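PDB 2ZGI: putative 4-amino-4-deoxychorismate lyase, which binds pyridoxal 5'-phosphate and, as a member of the class-IV aminotransferase family, probably acts as a lyase, perhaps on 4-amino-4-deoxychorismate. Local coordinates for residues A22-T27 with L52-P57; L28-G33 with P77-R82; V109-T114 with E147-D152. One frame throughout, in Å; residues are numbered along the deposited sequence.

Interaction 1. Residues A22-T27 with L52-P57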
# COMPACT_ATOMS: atom_id res chain seq x y z
N ALA D 22 -7.11 -6.81 24.75
CA ALA D 22 -6.33 -5.84 25.53
C ALA D 22 -5.45 -6.53 26.57
O ALA D 22 -5.80 -6.61 27.77
CB ALA D 22 -7.25 -4.79 26.17
N SER D 23 -4.34 -7.10 26.11
CA SER D 23 -3.45 -7.89 26.97
C SER D 23 -2.06 -7.88 26.39
O SER D 23 -1.87 -7.60 25.18
CB SER D 23 -3.95 -9.34 27.11
OG SER D 23 -4.01 -10.02 25.85
N VAL D 24 -1.08 -8.14 27.25
CA VAL D 24 0.27 -8.47 26.82
C VAL D 24 0.60 -9.82 27.41
O VAL D 24 -0.04 -10.25 28.39
CB VAL D 24 1.32 -7.36 27.21
CG1 VAL D 24 0.97 -6.08 26.55
CG2 VAL D 24 1.34 -7.14 28.74
N PHE D 25 1.56 -10.51 26.81
CA PHE D 25 1.84 -11.86 27.25
C PHE D 25 3.27 -12.22 26.91
O PHE D 25 3.96 -11.47 26.19
CB PHE D 25 0.82 -12.86 26.63
CG PHE D 25 1.04 -13.14 25.14
CD1 PHE D 25 1.73 -14.27 24.73
CD2 PHE D 25 0.55 -12.27 24.17
CE1 PHE D 25 1.94 -14.54 23.37
CE2 PHE D 25 0.77 -12.51 22.80
CZ PHE D 25 1.45 -13.65 22.40
N THR D 26 3.73 -13.34 27.46
CA THR D 26 4.97 -13.93 27.03
C THR D 26 4.89 -15.44 27.16
O THR D 26 4.12 -15.96 27.98
CB THR D 26 6.18 -13.34 27.82
OG1 THR D 26 7.39 -13.67 27.13
CG2 THR D 26 6.23 -13.90 29.28
N THR D 27 5.65 -16.16 26.34
CA THR D 27 5.61 -17.60 26.38
C THR D 27 7.03 -18.14 26.56
O THR D 27 7.97 -17.73 25.85
CB THR D 27 4.92 -18.21 25.13
OG1 THR D 27 5.79 -18.12 24.01
CG2 THR D 27 3.67 -17.50 24.81
N LEU D 52 1.71 -0.02 27.42
CA LEU D 52 0.38 -0.10 26.89
C LEU D 52 -0.66 0.27 27.96
O LEU D 52 -1.85 -0.00 27.81
CB LEU D 52 0.16 -1.51 26.33
CG LEU D 52 1.04 -1.75 25.08
CD1 LEU D 52 0.76 -3.06 24.46
CD2 LEU D 52 0.86 -0.64 24.06
N GLY D 53 -0.16 0.87 29.04
CA GLY D 53 -0.96 1.34 30.17
C GLY D 53 -1.68 0.28 30.96
O GLY D 53 -2.74 0.56 31.53
N LEU D 54 -1.14 -0.94 30.99
CA LEU D 54 -1.73 -2.02 31.76
C LEU D 54 -0.99 -2.22 33.10
O LEU D 54 0.24 -2.33 33.11
CB LEU D 54 -1.71 -3.33 30.95
CG LEU D 54 -2.37 -3.36 29.57
CD1 LEU D 54 -1.90 -4.60 28.82
CD2 LEU D 54 -3.87 -3.34 29.68
N SER D 55 -1.73 -2.24 34.20
CA SER D 55 -1.16 -2.57 35.52
C SER D 55 -0.42 -3.90 35.53
O SER D 55 -0.98 -4.93 35.15
CB SER D 55 -2.26 -2.63 36.58
OG SER D 55 -2.99 -1.42 36.62
N TYR D 56 0.84 -3.86 35.94
CA TYR D 56 1.67 -5.06 36.12
C TYR D 56 1.45 -5.64 37.52
O TYR D 56 1.58 -4.93 38.50
CB TYR D 56 3.15 -4.71 35.90
CG TYR D 56 4.04 -5.94 35.94
CD1 TYR D 56 3.87 -6.96 35.00
CD2 TYR D 56 5.00 -6.11 36.94
CE1 TYR D 56 4.66 -8.09 35.03
CE2 TYR D 56 5.80 -7.26 36.98
CZ TYR D 56 5.61 -8.25 36.01
OH TYR D 56 6.36 -9.41 36.00
N PRO D 57 1.10 -6.94 37.63
CA PRO D 57 0.79 -7.46 38.98
C PRO D 57 2.00 -7.84 39.86
O PRO D 57 1.82 -8.26 41.03
CB PRO D 57 -0.07 -8.69 38.68
CG PRO D 57 0.45 -9.16 37.36
CD PRO D 57 0.73 -7.89 36.58
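Thr26 OG1 is gripped by two groups of helix 38-51, hydrogen-bonded to His41 ND1 and to NH2 of Arg44, which binds pyridoxal 5'-phosphate; the threonine thus acts in the second shell of the cofactor. Two residues earlier on the same strand, Val24 packs on Leu52 and Leu54, just past the end of that helix. No hydrogen bond joins 22-27 to 52-57, and the contact itself is apolar. Val24 CG1 touches two leucine methyls, 3.7 Å from Leu52 CD1 and 3.9 Å from Leu54 CD1. The valine and Leu54 reach toward each other tip to tip, whereas Leu52 comes in obliquely. With CG1 opposite the carbonyl carbon (chi1 -62°), Val24 turns this methyl to the leucines, and its other branch, CG2, still comes within 4.1 Å of Leu54 CD1. Leu54 CD1 also lies 4.1 Å from Ser23 CA, so it packs along the strand backbone as well as on the valine. A Schellman motif sets the course of the chain at 52-54: Leu54 N bonds back to Ala49 O and Gly53 N to Leu50 O, with Gly53 as the C-prime residue at a positive phi (65°) that glycine tolerates well. Leu45 and Ala49 also touch Val24, and Leu131 and Leu135 of the second subunit pack on Ala22 and Leu52, which places this apolar cluster by the subunit interface. The arrangement is that of an alpha/beta layer in the class-IV aminotransferase fold: the start of strand 24-31 lies against the C-terminal end of helix 38-51, which carries Arg44.

Interaction 2. Residues L28-G33 with P77-R82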
# COMPACT_ATOMS: atom_id res chain seq x y z
N LEU D 28 7.18 -19.05 27.52
CA LEU D 28 8.49 -19.56 27.94
C LEU D 28 8.54 -21.05 27.75
O LEU D 28 7.50 -21.72 27.68
CB LEU D 28 8.73 -19.32 29.43
CG LEU D 28 8.62 -17.94 30.04
CD1 LEU D 28 7.18 -17.70 30.44
CD2 LEU D 28 9.57 -17.84 31.27
N ARG D 29 9.77 -21.57 27.69
CA ARG D 29 10.01 -23.01 27.72
C ARG D 29 10.68 -23.35 29.04
O ARG D 29 11.56 -22.62 29.46
CB ARG D 29 10.88 -23.44 26.54
CG ARG D 29 10.83 -24.93 26.32
CD ARG D 29 11.49 -25.36 25.03
NE ARG D 29 12.96 -25.30 25.06
CZ ARG D 29 13.68 -24.39 24.43
NH1 ARG D 29 13.08 -23.44 23.73
NH2 ARG D 29 15.02 -24.42 24.51
N ALA D 30 10.25 -24.43 29.69
CA ALA D 30 10.95 -24.96 30.87
C ALA D 30 11.54 -26.29 30.48
O ALA D 30 10.87 -27.09 29.81
CB ALA D 30 10.01 -25.13 32.08
N GLU D 31 12.80 -26.52 30.84
CA GLU D 31 13.43 -27.79 30.56
C GLU D 31 13.78 -28.44 31.88
O GLU D 31 14.44 -27.82 32.72
CB GLU D 31 14.66 -27.63 29.65
CG GLU D 31 14.28 -27.10 28.25
CD GLU D 31 15.44 -26.75 27.35
OE1 GLU D 31 16.58 -26.63 27.83
OE2 GLU D 31 15.19 -26.62 26.14
N GLY D 32 13.30 -29.68 32.05
CA GLY D 32 13.47 -30.44 33.30
C GLY D 32 13.22 -29.59 34.54
O GLY D 32 14.06 -29.53 35.46
N GLY D 33 12.07 -28.92 34.56
CA GLY D 33 11.61 -28.08 35.69
C GLY D 33 12.16 -26.65 35.79
O GLY D 33 11.76 -25.88 36.67
N PRO D 77 9.33 -33.62 30.93
CA PRO D 77 10.67 -33.29 30.43
C PRO D 77 10.79 -31.81 30.09
O PRO D 77 11.77 -31.17 30.44
CB PRO D 77 10.82 -34.14 29.16
CG PRO D 77 9.68 -35.09 29.13
CD PRO D 77 8.71 -34.77 30.23
N CYS D 78 9.77 -31.28 29.42
CA CYS D 78 9.70 -29.85 29.15
C CYS D 78 8.27 -29.38 29.22
O CYS D 78 7.33 -30.18 29.12
CB CYS D 78 10.25 -29.55 27.76
SG CYS D 78 11.99 -30.01 27.56
N LEU D 79 8.12 -28.07 29.42
CA LEU D 79 6.84 -27.40 29.58
C LEU D 79 6.84 -26.17 28.70
O LEU D 79 7.89 -25.58 28.45
CB LEU D 79 6.66 -26.96 31.03
CG LEU D 79 6.46 -28.09 32.03
CD1 LEU D 79 6.53 -27.54 33.46
CD2 LEU D 79 5.12 -28.76 31.80
N ARG D 80 5.66 -25.82 28.21
CA ARG D 80 5.42 -24.51 27.62
C ARG D 80 4.61 -23.71 28.62
O ARG D 80 3.55 -24.17 29.11
CB ARG D 80 4.67 -24.63 26.29
CG ARG D 80 4.56 -23.31 25.51
CD ARG D 80 3.25 -23.30 24.72
NE ARG D 80 2.92 -22.03 24.08
CZ ARG D 80 1.93 -21.22 24.47
NH1 ARG D 80 1.18 -21.52 25.53
NH2 ARG D 80 1.69 -20.09 23.81
N LEU D 81 5.09 -22.52 28.94
CA LEU D 81 4.45 -21.69 29.92
C LEU D 81 3.98 -20.44 29.24
O LEU D 81 4.57 -19.98 28.26
CB LEU D 81 5.46 -21.29 31.03
CG LEU D 81 6.26 -22.40 31.71
CD1 LEU D 81 7.43 -21.81 32.53
CD2 LEU D 81 5.30 -23.11 32.63
N ARG D 82 2.93 -19.86 29.79
CA ARG D 82 2.46 -18.61 29.29
C ARG D 82 1.97 -17.70 30.41
O ARG D 82 1.15 -18.12 31.25
CB ARG D 82 1.33 -18.90 28.33
CG ARG D 82 0.97 -17.73 27.48
CD ARG D 82 -0.45 -17.95 27.06
NE ARG D 82 -1.09 -16.67 27.06
CZ ARG D 82 -1.15 -15.91 25.99
NH1 ARG D 82 -0.63 -16.36 24.87
NH2 ARG D 82 -1.74 -14.73 26.05
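Leu28 and Leu81 trade two backbone hydrogen bonds, Leu81 N to Leu28 O at 2.8 Å being almost straight (176°). Ala30 and Leu79 form the next hydrogen-bonded pair, with Ala30 N 2.9 Å from Leu79 O, and Arg29-Arg80 and Glu31-Cys78 are the non-hydrogen-bonded pairs of this antiparallel arrangement. Gly32 N extends the pairing past the end of the strand by bonding Pro77 O at 2.7 Å. One face carries the apolar residues: Leu28 CD1 lies obliquely on Leu81 CB (4.0 Å), and Ala30 CB meets Leu79 CB. On the other face Glu31 CG rests 3.8 Å from Cys78 SG, the sulfur that is disulfide-bonded to Cys243. Next to it, Arg29 holds Glu31 side-on: NE and NH2, at 2.8 and 2.7 Å, both donate to Glu31 OE2 from one face of the carboxylate, while that oxygen lies in the guanidinium plane. A bend at chi3 (74°) turns the guanidinium toward Glu31, two residues on along the same face. Ala242 N is a further donor to OE2, and Arg29 NH1 makes a weak bond to the carbonyl O of Ser218, a cofactor-binding residue. With an alanine in place of Arg29 the Glu31 carboxylate would probably lose its paired charge, keep Ala242 N as a donor to OE2, and be freer to turn. Strand 24-31 is flanked by 34-35 on its other edge, strand 78-86 by 89-96; helix 38-51 packs on Leu28, and helix 59-72 on Leu79 and Leu81.

Interaction 3. Residues V109-T114 with E147-D152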
# COMPACT_ATOMS: atom_id res chain seq x y z
N VAL D 109 13.30 -25.80 7.65
CA VAL D 109 11.90 -25.62 7.34
C VAL D 109 11.72 -24.63 6.16
O VAL D 109 12.66 -23.93 5.79
CB VAL D 109 11.11 -25.09 8.56
CG1 VAL D 109 11.22 -26.06 9.77
CG2 VAL D 109 11.59 -23.69 8.96
N ARG D 110 10.51 -24.62 5.61
CA ARG D 110 10.06 -23.65 4.60
C ARG D 110 9.39 -22.44 5.27
O ARG D 110 8.66 -22.63 6.26
CB ARG D 110 9.05 -24.29 3.64
CG ARG D 110 9.61 -25.47 2.80
CD ARG D 110 8.62 -25.90 1.70
NE ARG D 110 7.67 -26.95 2.11
CZ ARG D 110 6.52 -27.24 1.48
NH1 ARG D 110 6.13 -26.55 0.41
NH2 ARG D 110 5.73 -28.21 1.94
N VAL D 111 9.66 -21.23 4.76
CA VAL D 111 8.84 -20.07 5.11
C VAL D 111 8.01 -19.60 3.92
O VAL D 111 8.32 -19.90 2.76
CB VAL D 111 9.62 -18.84 5.68
CG1 VAL D 111 10.44 -19.24 6.88
CG2 VAL D 111 10.50 -18.14 4.59
N ARG D 112 6.97 -18.85 4.22
CA ARG D 112 6.19 -18.18 3.23
C ARG D 112 6.18 -16.69 3.60
O ARG D 112 5.82 -16.30 4.73
CB ARG D 112 4.78 -18.74 3.26
CG ARG D 112 3.74 -17.85 2.65
CD ARG D 112 3.64 -18.08 1.14
NE ARG D 112 2.41 -17.52 0.59
CZ ARG D 112 2.05 -17.62 -0.69
NH1 ARG D 112 2.80 -18.30 -1.55
NH2 ARG D 112 0.93 -17.06 -1.11
N LEU D 113 6.59 -15.85 2.65
CA LEU D 113 6.41 -14.41 2.83
C LEU D 113 4.95 -14.06 2.55
O LEU D 113 4.42 -14.39 1.48
CB LEU D 113 7.34 -13.63 1.88
CG LEU D 113 7.12 -12.12 1.78
CD1 LEU D 113 7.37 -11.48 3.13
CD2 LEU D 113 8.03 -11.52 0.69
N THR D 114 4.28 -13.41 3.51
CA THR D 114 2.88 -13.06 3.28
C THR D 114 2.75 -11.57 3.01
O THR D 114 3.72 -10.84 3.12
CB THR D 114 1.98 -13.48 4.48
OG1 THR D 114 2.08 -12.49 5.54
CG2 THR D 114 2.36 -14.87 5.01
N GLU D 147 6.44 -21.32 8.69
CA GLU D 147 6.22 -20.01 9.30
C GLU D 147 5.83 -19.02 8.24
O GLU D 147 6.31 -19.10 7.10
CB GLU D 147 7.48 -19.53 10.02
CG GLU D 147 7.42 -18.08 10.66
CD GLU D 147 6.42 -18.02 11.81
OE1 GLU D 147 6.86 -17.90 12.99
OE2 GLU D 147 5.21 -18.14 11.56
N GLY D 148 4.97 -18.08 8.62
CA GLY D 148 4.61 -16.97 7.73
C GLY D 148 5.30 -15.72 8.19
O GLY D 148 5.38 -15.45 9.41
N LEU D 149 5.84 -14.97 7.22
CA LEU D 149 6.48 -13.67 7.48
C LEU D 149 5.57 -12.48 7.19
O LEU D 149 4.75 -12.52 6.25
CB LEU D 149 7.81 -13.55 6.70
CG LEU D 149 8.77 -14.74 6.90
CD1 LEU D 149 10.03 -14.64 6.03
CD2 LEU D 149 9.17 -14.95 8.34
N LEU D 150 5.73 -11.44 8.01
CA LEU D 150 4.92 -10.21 7.97
C LEU D 150 5.77 -8.97 7.61
O LEU D 150 6.98 -8.96 7.83
CB LEU D 150 4.18 -9.96 9.30
CG LEU D 150 3.13 -11.03 9.71
CD1 LEU D 150 3.82 -12.10 10.55
CD2 LEU D 150 1.94 -10.41 10.41
N LEU D 151 5.11 -7.96 7.06
CA LEU D 151 5.74 -6.73 6.58
C LEU D 151 5.44 -5.55 7.49
O LEU D 151 4.48 -5.62 8.29
CB LEU D 151 5.13 -6.37 5.21
CG LEU D 151 5.18 -7.51 4.18
CD1 LEU D 151 4.46 -7.08 2.93
CD2 LEU D 151 6.62 -7.90 3.92
N ASP D 152 6.25 -4.50 7.38
CA ASP D 152 5.88 -3.20 7.94
C ASP D 152 5.15 -2.38 6.86
O ASP D 152 4.87 -2.88 5.75
CB ASP D 152 7.07 -2.46 8.59
CG ASP D 152 8.11 -1.97 7.58
OD1 ASP D 152 7.88 -2.05 6.35
OD2 ASP D 152 9.16 -1.50 8.06
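Strands 111-114 and 147-151 run parallel, 28° apart, with Arg112 N bonded to Glu147 O (3.0 Å) and Leu149 N to Arg112 O (2.8 Å). They are the two strands of a beta-alpha-beta crossover through helix 131-142, in which Val111 pairs with Glu147, Arg112 with Gly148 and Leu113 with Leu149. On the face of Val111, Leu113 and Leu149 the side chains interlock: Val111 CG2 lies 3.8 Å from Leu149 CD1, and Leu113 CD1 packs on Leu151 CD2 (3.7 Å) and more loosely on Leu149 CB, its side chain crossing both leucines at about right angles. The Leu113 side chain reaches them because CG stands opposite its backbone N (chi1 171°). Val157 of strand 157-160 touches Leu113, Leu149 and Leu151. Glu147, on the face of Val111, bends so that its OE2 accepts from the following Gly148 N at 3.0 Å through its anti lone pair; Ser161 OG also bonds OE2, while Thr163 OG1 and Arg162 N hold OE1. On the other face Gly148 has no side chain, which suits its neighbour: a beta carbon there would come tightly, 3.4 Å, against Thr114 CG2. Arg112 leads away to a salt bridge with Glu139 of helix 131-142, which ties the crossover helix to its first strand. The end of the pairing is held twice at one oxygen: Leu149 O takes Thr114 N and Thr114 OG1, the hydroxyl at 2.8 Å, from opposite faces of its carbonyl plane.

Interactions 1 and 2 share strand 24-31 and, with strand 78-86 beside it, one antiparallel sheet; their centres are about 21 Å apart and their segments alternate along the chain, 22-27 running straight into 28-33. They touch where Phe25 and Thr27 pack on Arg82 and Arg80. Interaction 3 comes later in the chain and belongs to a separate mixed sheet; its centre is about 26 Å from each of the others, and it lies across the chain's centre from interaction 2. The cofactor lies between these two sheets, with side chains of the contacts about 6 to 11 Å from it (nearest atoms), consistent with the contacts building the two halves of the fold on either side of the site.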